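Local atomic coordinates of probable spore coat polysaccharide biosynthesis protein E (Chromobacterium violaceum ATCC 12472, PDB entry 3G8R), a protein that binds zinc and probably acts as an N-acylneuraminate-9-phosphate synthase of the NeuB family. Residues Ile9-Asn14 with Glu223-Leu228. Residues are numbered along the deposited sequence; the frame is centred on the assembly and turned at random.
Sequences IFEMAN and EKHVGL. With ZN (zinc ion), chain C.
Glu-11 lies alongside His-225 and can be followed atom by atom. Glu-11 CB lies 3.7 Å from Lys-224 O. With CG anti to the backbone N (chi1 168°), the next methylene is placed over the imidazole: Glu-11 CG sits 3.5 Å from the centroid of the His-225 ring and 5° off its normal, a CH-pi contact over the centre of one face. The chain then bends at chi2, carrying the carboxylate past the ring centre, Glu-11 OE2 staying 3.9 Å from His-225 NE2. OE2 of Glu-11 also comes within 3.6 Å of Glu-223 OE1, the carboxylate planes being 77° apart. Lysines probably offset this like-charge approach, since Glu-11 OE2 forms a salt bridge with Lys-44 and Glu-223 OE2 one with Lys-116.

The backbones run parallel, strand axes 4.7 Å apart at closest approach. Hydrogen bonds from Lys-224 N to Ile-9 O, Glu-11 N to Lys-224 O (2.9 Å) and Val-226 N to Glu-11 O join the first and eighth strands, the seam that closes the TIM barrel of the NeuB family.

Ile-9, Glu-11, Glu-223 and His-225 share one face of this sheet, where His-225 NE2 binds the zinc ion at 2.4 Å, with His-202 as the other protein ligand. Phe-10 and Lys-224 point to the reverse face. Just past His-225, Val-226 CG1 meets Phe-10 CB at 4.0 Å, and Val-245 of helix 242-259 touches both.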
loop_
_atom_site.group_PDB
_atom_site.type_symbol
_atom_site.label_atom_id
_atom_site.label_comp_id
_atom_site.label_asym_id
_atom_site.label_seq_id
_atom_site.Cartn_x
_atom_site.Cartn_y
_atom_site.Cartn_z
ATOM N N ILE A 9 4.843 -2.219 -18.513
ATOM C CA ILE A 9 5.490 -3.064 -19.493
ATOM C C ILE A 9 4.660 -4.286 -19.862
ATOM O O ILE A 9 4.155 -5.021 -19.001
ATOM C CB ILE A 9 6.865 -3.514 -19.022
ATOM C CG1 ILE A 9 7.723 -2.313 -18.637
ATOM C CG2 ILE A 9 7.544 -4.267 -20.126
ATOM C CD1 ILE A 9 9.027 -2.703 -17.968
ATOM N N PHE A 10 4.551 -4.509 -21.163
ATOM C CA PHE A 10 3.746 -5.594 -21.675
ATOM C C PHE A 10 4.627 -6.660 -22.238
ATOM O O PHE A 10 5.251 -6.455 -23.262
ATOM C CB PHE A 10 2.829 -5.061 -22.737
ATOM C CG PHE A 10 2.089 -3.861 -22.298
ATOM C CD1 PHE A 10 1.168 -3.959 -21.247
ATOM C CD2 PHE A 10 2.320 -2.625 -22.908
ATOM C CE1 PHE A 10 0.486 -2.861 -20.820
ATOM C CE2 PHE A 10 1.622 -1.493 -22.492
ATOM C CZ PHE A 10 0.709 -1.606 -21.442
ATOM N N GLU A 11 4.665 -7.788 -21.541
ATOM C CA GLU A 11 5.509 -8.913 -21.902
ATOM C C GLU A 11 4.815 -9.756 -22.941
ATOM O O GLU A 11 3.747 -10.285 -22.685
ATOM C CB GLU A 11 5.770 -9.765 -20.667
ATOM C CG GLU A 11 6.382 -11.104 -20.948
ATOM C CD GLU A 11 7.883 -11.050 -21.110
ATOM O OE1 GLU A 11 8.362 -10.551 -22.160
ATOM O OE2 GLU A 11 8.578 -11.539 -20.192
HETATM N N MSE A 12 5.406 -9.868 -24.125
HETATM C CA MSE A 12 4.835 -10.743 -25.153
HETATM C C MSE A 12 5.298 -12.155 -24.888
HETATM O O MSE A 12 4.581 -13.107 -25.177
HETATM C CB MSE A 12 5.290 -10.331 -26.544
HETATM C CG MSE A 12 4.370 -10.772 -27.674
HETATM SE SE MSE A 12 4.901 -10.043 -29.243
HETATM C CE MSE A 12 6.475 -10.835 -29.355
ATOM N N ALA A 13 6.492 -12.271 -24.317
ATOM C CA ALA A 13 7.165 -13.538 -24.145
ATOM C C ALA A 13 7.112 -14.266 -25.476
ATOM O O ALA A 13 7.597 -13.749 -26.490
ATOM C CB ALA A 13 6.528 -14.357 -23.045
ATOM N N ASN A 14 6.514 -15.445 -25.490
ATOM C CA ASN A 14 6.458 -16.188 -26.718
ATOM C C ASN A 14 5.068 -16.221 -27.237
ATOM O O ASN A 14 4.777 -16.958 -28.156
ATOM C CB ASN A 14 7.029 -17.584 -26.531
ATOM C CG ASN A 14 8.502 -17.547 -26.163
ATOM O OD1 ASN A 14 9.304 -16.968 -26.897
ATOM N ND2 ASN A 14 8.867 -18.140 -25.022
ATOM N N GLU A 223 5.061 -4.838 -14.785
ATOM C CA GLU A 223 5.163 -5.737 -15.933
ATOM C C GLU A 223 4.121 -6.797 -15.795
ATOM O O GLU A 223 3.970 -7.364 -14.715
ATOM C CB GLU A 223 6.523 -6.391 -15.958
ATOM C CG GLU A 223 6.861 -7.200 -17.171
ATOM C CD GLU A 223 8.202 -7.904 -17.003
ATOM O OE1 GLU A 223 8.439 -8.920 -17.696
ATOM O OE2 GLU A 223 9.018 -7.458 -16.155
ATOM N N LYS A 224 3.412 -7.046 -16.895
ATOM C CA LYS A 224 2.407 -8.081 -16.976
ATOM C C LYS A 224 2.490 -8.765 -18.332
ATOM O O LYS A 224 2.733 -8.098 -19.342
ATOM C CB LYS A 224 1.038 -7.457 -16.810
ATOM C CG LYS A 224 -0.124 -8.374 -17.104
ATOM C CD LYS A 224 -0.726 -8.973 -15.831
ATOM C CE LYS A 224 -1.673 -7.982 -15.137
ATOM N NZ LYS A 224 -2.449 -8.642 -14.066
ATOM N N HIS A 225 2.315 -10.095 -18.349
ATOM C CA HIS A 225 2.280 -10.853 -19.605
ATOM C C HIS A 225 0.997 -10.555 -20.329
ATOM O O HIS A 225 -0.041 -10.401 -19.692
ATOM C CB HIS A 225 2.327 -12.348 -19.340
ATOM C CG HIS A 225 3.691 -12.868 -19.032
ATOM N ND1 HIS A 225 4.289 -13.863 -19.771
ATOM C CD2 HIS A 225 4.573 -12.536 -18.064
ATOM C CE1 HIS A 225 5.492 -14.108 -19.285
ATOM N NE2 HIS A 225 5.688 -13.321 -18.241
ATOM N N VAL A 226 1.074 -10.486 -21.659
ATOM C CA VAL A 226 -0.078 -10.188 -22.535
ATOM C C VAL A 226 -0.138 -11.164 -23.686
ATOM O O VAL A 226 0.870 -11.784 -24.012
ATOM C CB VAL A 226 0.015 -8.795 -23.152
ATOM C CG1 VAL A 226 -0.090 -7.758 -22.086
ATOM C CG2 VAL A 226 1.318 -8.635 -23.977
ATOM N N GLY A 227 -1.306 -11.272 -24.312
ATOM C CA GLY A 227 -1.525 -12.161 -25.431
ATOM C C GLY A 227 -2.875 -11.871 -26.045
ATOM O O GLY A 227 -3.721 -11.262 -25.409
ATOM N N LEU A 228 -3.086 -12.281 -27.292
ATOM C CA LEU A 228 -4.387 -12.064 -27.947
ATOM C C LEU A 228 -5.101 -13.397 -28.207
ATOM O O LEU A 228 -4.672 -14.206 -29.038
ATOM C CB LEU A 228 -4.233 -11.216 -29.224
ATOM C CG LEU A 228 -5.380 -11.009 -30.225
ATOM C CD1 LEU A 228 -6.573 -10.249 -29.647
ATOM C CD2 LEU A 228 -4.877 -10.275 -31.441
HETATM ZN ZN ZN C . 7.659 -13.615 -16.858
#